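Local coordinates for protein glycoside Hydrolase Family 43_12 (Metagenome, PDB 7JVH) that probably hydrolyses glycosidic bonds in arabinose- or xylose-containing plant polysaccharides, as other enzymes of glycoside hydrolase family 43 do, at residues A423-V428 with I462-E467; L449-K454 with V475-K480; C469-T474 with Y526-T531; V483-K488 with T500-K505. All blocks are in the same frame, centred on the assembly; numbering follows the deposited sequence.

All four contacts lie in the C-terminal concanavalin A-like domain and all involve its six-stranded antiparallel sheet. Contacts 2 and 3 share strand 469-477 and both pack this sheet against the larger one. Contact 3 is fully buried and apolar, with aromatic rings and a leucine; contact 2, about 17 Å away between centres, lies nearer the end of the sandwich and adds a hydroxyl pair to its ring packing. Contact 4 is different in kind: it is backbone pairing within the sheet, between 482-489 and the outermost strand 501-507, and is only partly buried. In contact 1 a loop lies on the end of strand 458-464, held by apolar and C-H...O contacts.

Contact 1 of 4, residues A423-V428 with I462-E467; sequences ANITEV and ICYQNE
Ile425 and Ile462 meet tip to tip, CD1 of Ile425 lying 3.7 Å from CG2 of Ile462. Because CG1 of Ile425 stands anti to the backbone N (chi1 -157°) with the chain extended beyond it, the side chain reaches from its loop over strand 458-464. On the way Ile425 slides past Tyr464, Ile425 CG1 lying 4.0 Å from Tyr464 CE2 at the ring edge, near its plane. Farther on the backbone does the touching: Thr426 CA is 3.0 Å from Glu467 O, a nearly straight CA-H...O contact (163° at H). Glu467 bends sharply at chi2 (-89°), which turns its carboxylate toward Val428, with OE2 3.8 Å from CG2 of that valine. OE1 of Glu467 makes a salt bridge with Arg401, which also gives a weak hydrogen bond to Tyr464 OH. The loop keeps its own shape through a type I turn from Asn424 to Glu427 and an Asx turn: Asn424 OD1 takes Thr426 N at 2.9 Å and Thr426 OG1 at 2.6 Å, both from the same face of its amide plane. The loop thus sits on the sheet's end through apolar and C-H...O contacts, while Arg401 probably helps keep the buried Glu467 carboxylate ionised.

Contact 2 of 4, residues L449-K454 with V475-K480; sequences LSYNTK and VQTEGK
Tyr451 lays one face of its ring over Val475, and the valine methyl CG1 stands 3.8 Å from the ring centroid, only 9° off the normal. This is a CH-pi contact over the middle of the ring. The ring gets there with CG anti to the backbone N (chi1 170°), which carries it across the gap toward strand 469-477. Tyr451 CE1 comes within 3.6 Å of Val475 O, so the ring spans both the side chain and the carbonyl of that residue. Thr477 approaches differently, in the ring plane at the edge: its OG1 is hydrogen-bonded to Tyr451 OH at 2.6 Å, a hydroxyl that also bonds to Gln457 O. Strands 449-451 and 475-477 run almost in the same direction, with axes 9.6 Å apart, and belong to the two facing sheets of the concanavalin A-like sandwich. A leucine in place of Tyr451 would lack both ring and hydroxyl, and would probably leave Thr477 OG1 and Gln457 O without this mate and Val475 CG1 without its aromatic cover. With Val475 against its face and Thr477 and Gln457 gripping the hydroxyl at its far end, the tyrosine ring is held at two places and its rotation is probably restricted.

Contact 3 of 4, residues C469-T474 with Y526-T531; sequences CNYVLT and YQFSYT
Phe528 wedges its ring between two side chains of the facing strand, Tyr471 and Leu473. The CE1 corner of Phe528 lies 3.6 Å from Tyr471 CB, and its CD2 lies 3.7 Å from Leu473 CB. With CG of Phe528 anti to its carbonyl carbon (chi1 -79°), the ring rises from strand 526-531 to sit between them; Leu486 and Val519 also pack on it. Leu473 and Phe528 slide past each other in opposite directions, which brings Leu473 CD2 over the backbone, 3.6 Å from Ser529 O. The two strands belong to opposite sheets of the concanavalin A-like beta sandwich, and run nearly the same way (11° between them) with axes 8.9 Å apart; every second side chain, here Tyr471, Leu473, Tyr526 and Phe528, points toward the facing sheet. Cutting Phe528 back to an alanine removes the ring, and would probably open a gap between the sheets, leaving Tyr471 CB and Leu473 CB without their main neighbour across the contact. Toward the other end Tyr471 and Tyr526 meet obliquely, ring centroids 6.0 Å apart and planes at 58°, with Tyr471 CE2 4.1 Å from Tyr526 CD1. Their hydroxyls look elsewhere: Tyr471 OH bonds to Asp544 O and Tyr526 OH to Gln438 OE1.

Contact 4 of 4, residues V483-K488 with T500-K505; sequences VLVLEK and TEIVAK
Leu486 pairs with both Val503 and Ala504 across an antiparallel beta hairpin, and this two-to-one match is a classic beta bulge in the outermost strand of the six-stranded sheet. Leu486 N gives a straight hydrogen bond to Ala504 O (2.9 Å, 171°), while Leu486 O takes Val503 N at 2.8 Å and Ala504 N only weakly. Past the bulge, Lys488 and Glu501 form a regular hydrogen-bonded pair, with Glu501 N 2.9 Å from Lys488 O. The packing is closest on the side where Leu486 points, the side that meets Phe528 of the other sheet. There Leu486 CD2 lies 4.0 Å from Val503 CG1, and Val503 CG2 presses on Lys488 CG at 3.6 Å, the two side chains crossing at about a right angle. The opposite face, with Val485, Glu487, Ile502 and Lys505, is looser: Lys505 runs alongside Val485, CG to CG2 at 4.1 Å, before its amine makes a salt bridge with Glu478, and Glu487 OE1 bonds to a glycerol probably from the crystallisation liquor. On the Leu486 face, but at its solvent end, Lys488 and Glu501 extend side by side into a long salt bridge, NZ to OE2 at 4.0 Å, with Lys488 CE nearer that OE2, at 3.4 Å.

Contact 1 of 4, residues A423-V428 with I462-E467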
loop_
_atom_site.group_PDB
_atom_site.type_symbol
_atom_site.label_atom_id
_atom_site.label_comp_id
_atom_site.label_asym_id
_atom_site.label_seq_id
_atom_site.Cartn_x
_atom_site.Cartn_y
_atom_site.Cartn_z
ATOM N N ALA A 423 -13.852 -6.722 19.366
ATOM C CA ALA A 423 -14.217 -7.163 18.027
ATOM C C ALA A 423 -13.569 -8.487 17.657
ATOM O O ALA A 423 -12.380 -8.675 17.897
ATOM C CB ALA A 423 -13.845 -6.095 17.010
ATOM N N ASN A 424 -14.350 -9.394 17.055
ATOM C CA ASN A 424 -13.797 -10.579 16.430
ATOM C C ASN A 424 -13.296 -10.219 15.024
ATOM O O ASN A 424 -13.481 -9.120 14.549
ATOM C CB ASN A 424 -14.775 -11.767 16.460
ATOM C CG ASN A 424 -15.893 -11.662 15.450
ATOM O OD1 ASN A 424 -15.717 -11.157 14.329
ATOM N ND2 ASN A 424 -17.065 -12.162 15.833
ATOM N N ILE A 425 -12.625 -11.167 14.371
ATOM C CA ILE A 425 -11.931 -10.892 13.122
ATOM C C ILE A 425 -12.804 -10.509 11.903
ATOM O O ILE A 425 -12.311 -9.852 10.982
ATOM C CB ILE A 425 -10.947 -12.033 12.765
ATOM C CG1 ILE A 425 -9.866 -11.493 11.828
ATOM C CG2 ILE A 425 -11.674 -13.239 12.167
ATOM C CD1 ILE A 425 -8.714 -12.454 11.619
ATOM N N THR A 426 -14.084 -10.894 11.928
ATOM C CA THR A 426 -14.982 -10.736 10.792
ATOM C C THR A 426 -15.703 -9.378 10.756
ATOM O O THR A 426 -16.488 -9.126 9.854
ATOM C CB THR A 426 -16.033 -11.865 10.806
ATOM O OG1 THR A 426 -16.798 -11.790 12.019
ATOM C CG2 THR A 426 -15.357 -13.209 10.691
ATOM N N GLU A 427 -15.409 -8.521 11.741
ATOM C CA GLU A 427 -16.125 -7.284 11.957
ATOM C C GLU A 427 -15.432 -6.102 11.331
ATOM O O GLU A 427 -14.209 -6.046 11.308
ATOM C CB GLU A 427 -16.286 -7.023 13.447
ATOM C CG GLU A 427 -17.222 -7.997 14.134
ATOM C CD GLU A 427 -17.399 -7.699 15.599
ATOM O OE1 GLU A 427 -17.737 -6.555 15.954
ATOM O OE2 GLU A 427 -17.201 -8.626 16.399
ATOM N N VAL A 428 -16.238 -5.134 10.852
ATOM C CA VAL A 428 -15.744 -3.862 10.353
ATOM C C VAL A 428 -15.556 -2.960 11.581
ATOM O O VAL A 428 -16.318 -2.038 11.846
ATOM C CB VAL A 428 -16.707 -3.262 9.316
ATOM C CG1 VAL A 428 -16.205 -1.914 8.800
ATOM C CG2 VAL A 428 -16.942 -4.268 8.188
ATOM N N ILE A 462 -2.346 -14.956 11.683
ATOM C CA ILE A 462 -3.396 -14.546 10.753
ATOM C C ILE A 462 -2.847 -14.225 9.362
ATOM O O ILE A 462 -1.850 -13.513 9.230
ATOM C CB ILE A 462 -4.121 -13.277 11.252
ATOM C CG1 ILE A 462 -4.572 -13.438 12.700
ATOM C CG2 ILE A 462 -5.304 -12.963 10.344
ATOM C CD1 ILE A 462 -5.194 -12.203 13.288
ATOM N N CYS A 463 -3.526 -14.751 8.334
ATOM C CA CYS A 463 -3.400 -14.316 6.950
ATOM C C CYS A 463 -4.743 -13.636 6.565
ATOM O O CYS A 463 -5.804 -14.270 6.597
ATOM C CB CYS A 463 -3.078 -15.510 6.039
ATOM S SG CYS A 463 -1.600 -16.457 6.527
ATOM N N TYR A 464 -4.665 -12.349 6.195
ATOM C CA TYR A 464 -5.811 -11.448 6.109
ATOM C C TYR A 464 -5.830 -10.674 4.793
ATOM O O TYR A 464 -4.899 -9.933 4.494
ATOM C CB TYR A 464 -5.705 -10.433 7.250
ATOM C CG TYR A 464 -6.916 -9.554 7.486
ATOM C CD1 TYR A 464 -7.087 -8.347 6.796
ATOM C CD2 TYR A 464 -7.857 -9.888 8.458
ATOM C CE1 TYR A 464 -8.188 -7.537 7.039
ATOM C CE2 TYR A 464 -8.936 -9.066 8.728
ATOM C CZ TYR A 464 -9.104 -7.896 8.001
ATOM O OH TYR A 464 -10.186 -7.051 8.195
ATOM N N GLN A 465 -6.912 -10.831 4.024
ATOM C CA GLN A 465 -7.215 -9.975 2.873
ATOM C C GLN A 465 -8.257 -8.934 3.304
ATOM O O GLN A 465 -8.018 -7.725 3.228
ATOM C CB GLN A 465 -7.707 -10.821 1.704
ATOM C CG GLN A 465 -8.252 -10.077 0.486
ATOM C CD GLN A 465 -7.360 -8.935 -0.002
ATOM O OE1 GLN A 465 -7.820 -7.806 -0.036
ATOM N NE2 GLN A 465 -6.101 -9.213 -0.364
ATOM N N ASN A 466 -9.405 -9.419 3.780
ATOM C CA ASN A 466 -10.384 -8.586 4.474
ATOM C C ASN A 466 -11.096 -9.368 5.590
ATOM O O ASN A 466 -10.865 -10.577 5.781
ATOM C CB ASN A 466 -11.373 -7.911 3.491
ATOM C CG ASN A 466 -12.323 -8.867 2.833
ATOM O OD1 ASN A 466 -12.964 -9.690 3.486
ATOM N ND2 ASN A 466 -12.442 -8.744 1.521
ATOM N N GLU A 467 -11.954 -8.663 6.329
ATOM C CA GLU A 467 -12.640 -9.207 7.493
ATOM C C GLU A 467 -13.383 -10.535 7.221
ATOM O O GLU A 467 -13.639 -11.297 8.143
ATOM C CB GLU A 467 -13.614 -8.187 8.080
ATOM C CG GLU A 467 -14.671 -7.668 7.089
ATOM C CD GLU A 467 -14.247 -6.445 6.280
ATOM O OE1 GLU A 467 -13.160 -5.886 6.497
ATOM O OE2 GLU A 467 -15.044 -6.013 5.452
#

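Contact 2 of 4, residues L449-K454 with V475-K480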
loop_
_atom_site.group_PDB
_atom_site.type_symbol
_atom_site.label_atom_id
_atom_site.label_comp_id
_atom_site.label_asym_id
_atom_site.label_seq_id
_atom_site.Cartn_x
_atom_site.Cartn_y
_atom_site.Cartn_z
ATOM N N LEU A 449 4.950 -17.421 20.690
ATOM C CA LEU A 449 4.111 -16.745 21.668
ATOM C C LEU A 449 4.050 -17.514 22.972
ATOM O O LEU A 449 4.109 -18.739 22.992
ATOM C CB LEU A 449 2.691 -16.456 21.120
ATOM C CG LEU A 449 1.677 -17.600 21.000
ATOM C CD1 LEU A 449 0.259 -17.166 21.293
ATOM C CD2 LEU A 449 1.758 -18.218 19.617
ATOM N N SER A 450 3.981 -16.753 24.067
ATOM C CA SER A 450 3.742 -17.252 25.399
ATOM C C SER A 450 2.293 -16.911 25.725
ATOM O O SER A 450 1.925 -15.748 25.835
ATOM C CB SER A 450 4.712 -16.625 26.387
ATOM O OG SER A 450 4.230 -16.756 27.708
ATOM N N TYR A 451 1.474 -17.958 25.856
ATOM C CA TYR A 451 0.032 -17.859 25.883
ATOM C C TYR A 451 -0.398 -17.821 27.320
ATOM O O TYR A 451 -0.382 -18.844 28.007
ATOM C CB TYR A 451 -0.574 -19.068 25.150
ATOM C CG TYR A 451 -2.062 -19.193 25.305
ATOM C CD1 TYR A 451 -2.929 -18.514 24.451
ATOM C CD2 TYR A 451 -2.608 -19.959 26.320
ATOM C CE1 TYR A 451 -4.307 -18.605 24.595
ATOM C CE2 TYR A 451 -3.987 -20.054 26.480
ATOM C CZ TYR A 451 -4.832 -19.372 25.613
ATOM O OH TYR A 451 -6.175 -19.499 25.787
ATOM N N ASN A 452 -0.715 -16.619 27.807
ATOM C CA ASN A 452 -1.421 -16.424 29.089
ATOM C C ASN A 452 -2.610 -17.380 29.361
ATOM O O ASN A 452 -3.706 -17.186 28.844
ATOM C CB ASN A 452 -1.908 -14.985 29.188
ATOM C CG ASN A 452 -2.406 -14.648 30.567
ATOM O OD1 ASN A 452 -2.971 -15.497 31.249
ATOM N ND2 ASN A 452 -2.185 -13.412 31.000
ATOM N N THR A 453 -2.370 -18.397 30.196
ATOM C CA THR A 453 -3.379 -19.419 30.549
ATOM C C THR A 453 -4.460 -18.870 31.465
ATOM O O THR A 453 -5.532 -19.428 31.548
ATOM C CB THR A 453 -2.742 -20.655 31.215
ATOM O OG1 THR A 453 -2.038 -20.223 32.381
ATOM C CG2 THR A 453 -1.809 -21.341 30.236
ATOM N N LYS A 454 -4.152 -17.775 32.160
ATOM C CA LYS A 454 -5.093 -17.122 33.072
ATOM C C LYS A 454 -6.190 -16.378 32.304
ATOM O O LYS A 454 -7.359 -16.521 32.626
ATOM C CB LYS A 454 -4.384 -16.188 34.060
ATOM C CG LYS A 454 -5.334 -15.517 35.043
ATOM C CD LYS A 454 -4.604 -14.807 36.175
ATOM C CE LYS A 454 -5.594 -14.037 37.058
ATOM N NZ LYS A 454 -5.024 -12.829 37.737
ATOM N N VAL A 475 -4.313 -20.596 19.398
ATOM C CA VAL A 475 -4.364 -21.370 20.621
ATOM C C VAL A 475 -5.554 -20.838 21.383
ATOM O O VAL A 475 -5.735 -19.636 21.480
ATOM C CB VAL A 475 -3.076 -21.221 21.478
ATOM C CG1 VAL A 475 -3.160 -21.968 22.805
ATOM C CG2 VAL A 475 -1.864 -21.664 20.688
ATOM N N GLN A 476 -6.363 -21.756 21.922
ATOM C CA GLN A 476 -7.522 -21.439 22.748
ATOM C C GLN A 476 -7.520 -22.367 23.958
ATOM O O GLN A 476 -6.673 -23.230 24.052
ATOM C CB GLN A 476 -8.800 -21.605 21.932
ATOM C CG GLN A 476 -8.847 -20.698 20.711
ATOM C CD GLN A 476 -10.117 -20.846 19.902
ATOM O OE1 GLN A 476 -11.151 -21.238 20.420
ATOM N NE2 GLN A 476 -10.036 -20.544 18.618
ATOM N N THR A 477 -8.473 -22.159 24.873
ATOM C CA THR A 477 -8.617 -22.967 26.084
ATOM C C THR A 477 -9.990 -23.632 26.117
ATOM O O THR A 477 -10.986 -23.032 25.734
ATOM C CB THR A 477 -8.461 -22.134 27.376
ATOM O OG1 THR A 477 -7.285 -21.308 27.305
ATOM C CG2 THR A 477 -8.366 -23.039 28.606
ATOM N N GLU A 478 -10.012 -24.889 26.576
ATOM C CA GLU A 478 -11.220 -25.689 26.755
ATOM C C GLU A 478 -10.950 -26.623 27.932
ATOM O O GLU A 478 -10.154 -27.549 27.817
ATOM C CB GLU A 478 -11.544 -26.487 25.493
ATOM C CG GLU A 478 -11.806 -25.617 24.269
ATOM C CD GLU A 478 -12.206 -26.405 23.033
ATOM O OE1 GLU A 478 -12.453 -27.613 23.132
ATOM O OE2 GLU A 478 -12.249 -25.809 21.949
ATOM N N GLY A 479 -11.614 -26.357 29.065
ATOM C CA GLY A 479 -11.296 -26.968 30.339
ATOM C C GLY A 479 -10.069 -26.259 30.899
ATOM O O GLY A 479 -9.966 -25.028 30.842
ATOM N N LYS A 480 -9.142 -27.041 31.456
ATOM C CA LYS A 480 -7.839 -26.534 31.882
ATOM C C LYS A 480 -6.826 -27.122 30.908
ATOM O O LYS A 480 -5.813 -27.725 31.295
ATOM C CB LYS A 480 -7.520 -26.900 33.345
ATOM C CG LYS A 480 -6.209 -26.281 33.878
ATOM C CD LYS A 480 -6.109 -24.777 33.612
ATOM C CE LYS A 480 -4.775 -24.220 34.075
ATOM N NZ LYS A 480 -3.703 -24.556 33.106
#

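Contact 3 of 4, residues C469-T474 with Y526-T531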
loop_
_atom_site.group_PDB
_atom_site.type_symbol
_atom_site.label_atom_id
_atom_site.label_comp_id
_atom_site.label_asym_id
_atom_site.label_seq_id
_atom_site.Cartn_x
_atom_site.Cartn_y
_atom_site.Cartn_z
ATOM N N CYS A 469 -12.342 -12.549 4.430
ATOM C CA CYS A 469 -11.411 -13.270 3.572
ATOM C C CYS A 469 -10.112 -13.385 4.337
ATOM O O CYS A 469 -9.180 -12.587 4.147
ATOM C CB CYS A 469 -11.232 -12.517 2.252
ATOM S SG CYS A 469 -12.579 -12.814 1.069
ATOM N N ASN A 470 -10.065 -14.378 5.236
ATOM C CA ASN A 470 -8.917 -14.590 6.099
ATOM C C ASN A 470 -8.774 -16.022 6.587
ATOM O O ASN A 470 -9.746 -16.787 6.588
ATOM C CB ASN A 470 -8.953 -13.626 7.285
ATOM C CG ASN A 470 -10.217 -13.762 8.129
ATOM O OD1 ASN A 470 -10.378 -14.726 8.880
ATOM N ND2 ASN A 470 -11.103 -12.772 8.030
ATOM N N TYR A 471 -7.538 -16.373 6.965
ATOM C CA TYR A 471 -7.195 -17.635 7.608
ATOM C C TYR A 471 -6.567 -17.327 8.958
ATOM O O TYR A 471 -5.704 -16.462 9.058
ATOM C CB TYR A 471 -6.201 -18.416 6.764
ATOM C CG TYR A 471 -6.708 -18.823 5.402
ATOM C CD1 TYR A 471 -7.944 -19.423 5.256
ATOM C CD2 TYR A 471 -5.928 -18.651 4.268
ATOM C CE1 TYR A 471 -8.416 -19.804 4.007
ATOM C CE2 TYR A 471 -6.394 -19.030 3.020
ATOM C CZ TYR A 471 -7.643 -19.609 2.905
ATOM O OH TYR A 471 -8.113 -20.015 1.682
ATOM N N VAL A 472 -7.026 -18.030 9.997
ATOM C CA VAL A 472 -6.605 -17.782 11.372
ATOM C C VAL A 472 -6.323 -19.108 12.084
ATOM O O VAL A 472 -7.130 -20.036 12.015
ATOM C CB VAL A 472 -7.676 -17.019 12.156
ATOM C CG1 VAL A 472 -7.133 -16.601 13.512
ATOM C CG2 VAL A 472 -8.149 -15.815 11.391
ATOM N N LEU A 473 -5.160 -19.177 12.748
ATOM C CA LEU A 473 -4.755 -20.293 13.594
ATOM C C LEU A 473 -4.495 -19.734 14.977
ATOM O O LEU A 473 -3.635 -18.885 15.151
ATOM C CB LEU A 473 -3.483 -20.941 13.056
ATOM C CG LEU A 473 -2.872 -22.105 13.862
ATOM C CD1 LEU A 473 -3.726 -23.369 13.768
ATOM C CD2 LEU A 473 -1.456 -22.406 13.390
ATOM N N THR A 474 -5.257 -20.207 15.964
ATOM C CA THR A 474 -5.211 -19.692 17.324
ATOM C C THR A 474 -5.105 -20.834 18.344
ATOM O O THR A 474 -5.721 -21.899 18.174
ATOM C CB THR A 474 -6.477 -18.863 17.655
ATOM O OG1 THR A 474 -7.637 -19.660 17.406
ATOM C CG2 THR A 474 -6.579 -17.615 16.804
ATOM N N TYR A 526 -1.969 -22.111 1.063
ATOM C CA TYR A 526 -1.372 -21.773 2.346
ATOM C C TYR A 526 -1.482 -23.027 3.201
ATOM O O TYR A 526 -2.524 -23.685 3.213
ATOM C CB TYR A 526 -2.146 -20.637 3.022
ATOM C CG TYR A 526 -1.949 -19.259 2.445
ATOM C CD1 TYR A 526 -2.637 -18.848 1.310
ATOM C CD2 TYR A 526 -1.088 -18.351 3.055
ATOM C CE1 TYR A 526 -2.465 -17.571 0.789
ATOM C CE2 TYR A 526 -0.899 -17.075 2.537
ATOM C CZ TYR A 526 -1.606 -16.691 1.401
ATOM O OH TYR A 526 -1.455 -15.432 0.866
ATOM N N GLN A 527 -0.398 -23.367 3.902
ATOM C CA GLN A 527 -0.332 -24.534 4.776
ATOM C C GLN A 527 0.138 -24.043 6.138
ATOM O O GLN A 527 1.225 -23.476 6.261
ATOM C CB GLN A 527 0.628 -25.590 4.251
ATOM C CG GLN A 527 0.915 -26.734 5.232
ATOM C CD GLN A 527 -0.317 -27.578 5.539
ATOM O OE1 GLN A 527 -0.827 -28.224 4.644
ATOM N NE2 GLN A 527 -0.802 -27.583 6.811
ATOM N N PHE A 528 -0.699 -24.271 7.151
ATOM C CA PHE A 528 -0.424 -23.888 8.515
ATOM C C PHE A 528 0.259 -25.048 9.266
ATOM O O PHE A 528 0.182 -26.209 8.860
ATOM C CB PHE A 528 -1.734 -23.460 9.202
ATOM C CG PHE A 528 -2.168 -22.058 8.848
ATOM C CD1 PHE A 528 -2.878 -21.800 7.682
ATOM C CD2 PHE A 528 -1.867 -20.996 9.681
ATOM C CE1 PHE A 528 -3.292 -20.513 7.371
ATOM C CE2 PHE A 528 -2.281 -19.692 9.361
ATOM C CZ PHE A 528 -2.989 -19.461 8.206
ATOM N N SER A 529 0.955 -24.696 10.353
ATOM C CA SER A 529 1.644 -25.648 11.188
ATOM C C SER A 529 1.884 -25.036 12.542
ATOM O O SER A 529 1.809 -23.806 12.702
ATOM C CB SER A 529 2.997 -26.051 10.570
ATOM O OG SER A 529 3.945 -24.984 10.614
ATOM N N TYR A 530 2.203 -25.911 13.504
ATOM C CA TYR A 530 2.595 -25.528 14.849
ATOM C C TYR A 530 3.783 -26.371 15.264
ATOM O O TYR A 530 3.938 -27.500 14.801
ATOM C CB TYR A 530 1.434 -25.699 15.830
ATOM C CG TYR A 530 0.966 -27.123 16.052
ATOM C CD1 TYR A 530 0.266 -27.806 15.071
ATOM C CD2 TYR A 530 1.206 -27.775 17.268
ATOM C CE1 TYR A 530 -0.172 -29.099 15.276
ATOM C CE2 TYR A 530 0.756 -29.063 17.501
ATOM C CZ TYR A 530 0.074 -29.724 16.503
ATOM O OH TYR A 530 -0.350 -31.006 16.704
ATOM N N THR A 531 4.640 -25.802 16.120
ATOM C CA THR A 531 5.861 -26.453 16.566
ATOM C C THR A 531 5.924 -26.333 18.079
ATOM O O THR A 531 6.094 -25.228 18.617
ATOM C CB THR A 531 7.115 -25.822 15.939
ATOM O OG1 THR A 531 7.004 -25.853 14.506
ATOM C CG2 THR A 531 8.389 -26.577 16.424
#

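Contact 4 of 4, residues V483-K488 with T500-K505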
loop_
_atom_site.group_PDB
_atom_site.type_symbol
_atom_site.label_atom_id
_atom_site.label_comp_id
_atom_site.label_asym_id
_atom_site.label_seq_id
_atom_site.Cartn_x
_atom_site.Cartn_y
_atom_site.Cartn_z
ATOM N N VAL A 483 -5.986 -25.798 23.127
ATOM C CA VAL A 483 -6.275 -26.427 21.848
ATOM C C VAL A 483 -5.797 -25.483 20.749
ATOM O O VAL A 483 -5.636 -24.294 20.979
ATOM C CB VAL A 483 -7.778 -26.691 21.684
ATOM C CG1 VAL A 483 -8.251 -27.659 22.734
ATOM C CG2 VAL A 483 -8.559 -25.376 21.760
ATOM N N LEU A 484 -5.565 -26.028 19.555
ATOM C CA LEU A 484 -5.278 -25.221 18.394
ATOM C C LEU A 484 -6.430 -25.322 17.422
ATOM O O LEU A 484 -6.898 -26.418 17.122
ATOM C CB LEU A 484 -3.962 -25.632 17.707
ATOM C CG LEU A 484 -2.645 -25.114 18.252
ATOM C CD1 LEU A 484 -1.516 -25.731 17.436
ATOM C CD2 LEU A 484 -2.581 -23.593 18.219
ATOM N N VAL A 485 -6.881 -24.159 16.938
ATOM C CA VAL A 485 -8.009 -24.059 16.038
ATOM C C VAL A 485 -7.585 -23.294 14.773
ATOM O O VAL A 485 -6.998 -22.217 14.853
ATOM C CB VAL A 485 -9.205 -23.374 16.731
ATOM C CG1 VAL A 485 -10.402 -23.241 15.782
ATOM C CG2 VAL A 485 -9.602 -24.148 17.984
ATOM N N LEU A 486 -7.865 -23.900 13.615
ATOM C CA LEU A 486 -7.657 -23.300 12.324
ATOM C C LEU A 486 -9.041 -22.975 11.744
ATOM O O LEU A 486 -9.886 -23.867 11.600
ATOM C CB LEU A 486 -6.899 -24.247 11.406
ATOM C CG LEU A 486 -6.485 -23.766 10.014
ATOM C CD1 LEU A 486 -5.527 -22.599 10.050
ATOM C CD2 LEU A 486 -5.849 -24.934 9.264
ATOM N N GLU A 487 -9.258 -21.692 11.425
ATOM C CA GLU A 487 -10.507 -21.207 10.882
ATOM C C GLU A 487 -10.281 -20.455 9.591
ATOM O O GLU A 487 -9.271 -19.758 9.428
ATOM C CB GLU A 487 -11.189 -20.279 11.880
ATOM C CG GLU A 487 -11.907 -21.006 13.026
ATOM C CD GLU A 487 -12.269 -20.081 14.167
ATOM O OE1 GLU A 487 -11.682 -18.970 14.270
ATOM O OE2 GLU A 487 -13.143 -20.466 14.966
ATOM N N LYS A 488 -11.236 -20.599 8.666
ATOM C CA LYS A 488 -11.322 -19.762 7.478
ATOM C C LYS A 488 -12.653 -19.000 7.468
ATOM O O LYS A 488 -13.663 -19.458 8.023
ATOM C CB LYS A 488 -11.205 -20.611 6.220
ATOM C CG LYS A 488 -12.349 -21.582 6.012
ATOM C CD LYS A 488 -12.203 -22.331 4.714
ATOM C CE LYS A 488 -13.399 -23.203 4.434
ATOM N NZ LYS A 488 -13.187 -23.815 3.101
ATOM N N THR A 500 -17.777 -18.197 9.176
ATOM C CA THR A 500 -16.519 -18.732 9.652
ATOM C C THR A 500 -16.675 -20.234 9.845
ATOM O O THR A 500 -17.629 -20.685 10.455
ATOM C CB THR A 500 -16.066 -18.067 10.962
ATOM O OG1 THR A 500 -15.965 -16.640 10.765
ATOM C CG2 THR A 500 -14.698 -18.627 11.408
ATOM N N GLU A 501 -15.730 -21.001 9.286
ATOM C CA GLU A 501 -15.687 -22.456 9.403
ATOM C C GLU A 501 -14.404 -22.888 10.076
ATOM O O GLU A 501 -13.360 -22.279 9.863
ATOM C CB GLU A 501 -15.748 -23.101 8.029
ATOM C CG GLU A 501 -16.975 -22.748 7.206
ATOM C CD GLU A 501 -17.095 -23.669 5.987
ATOM O OE1 GLU A 501 -17.533 -24.835 6.172
ATOM O OE2 GLU A 501 -16.723 -23.242 4.853
ATOM N N ILE A 502 -14.495 -23.936 10.902
ATOM C CA ILE A 502 -13.331 -24.580 11.482
ATOM C C ILE A 502 -12.797 -25.555 10.437
ATOM O O ILE A 502 -13.472 -26.525 10.086
ATOM C CB ILE A 502 -13.663 -25.345 12.780
ATOM C CG1 ILE A 502 -14.077 -24.368 13.891
ATOM C CG2 ILE A 502 -12.466 -26.175 13.234
ATOM C CD1 ILE A 502 -14.680 -25.063 15.101
ATOM N N VAL A 503 -11.589 -25.276 9.939
ATOM C CA VAL A 503 -10.913 -26.131 8.975
ATOM C C VAL A 503 -10.315 -27.353 9.675
ATOM O O VAL A 503 -10.447 -28.472 9.190
ATOM C CB VAL A 503 -9.786 -25.376 8.231
ATOM C CG1 VAL A 503 -9.040 -26.314 7.302
ATOM C CG2 VAL A 503 -10.353 -24.199 7.449
ATOM N N ALA A 504 -9.657 -27.115 10.819
ATOM C CA ALA A 504 -8.977 -28.124 11.599
ATOM C C ALA A 504 -8.914 -27.724 13.077
ATOM O O ALA A 504 -9.085 -26.553 13.428
ATOM C CB ALA A 504 -7.571 -28.341 11.074
ATOM N N LYS A 505 -8.662 -28.723 13.929
ATOM C CA LYS A 505 -8.582 -28.547 15.382
ATOM C C LYS A 505 -7.823 -29.724 15.998
ATOM O O LYS A 505 -8.096 -30.868 15.665
ATOM C CB LYS A 505 -10.010 -28.438 15.964
ATOM C CG LYS A 505 -10.068 -28.154 17.450
ATOM C CD LYS A 505 -11.448 -28.311 18.031
ATOM C CE LYS A 505 -11.383 -28.117 19.539
ATOM N NZ LYS A 505 -12.724 -28.005 20.196
#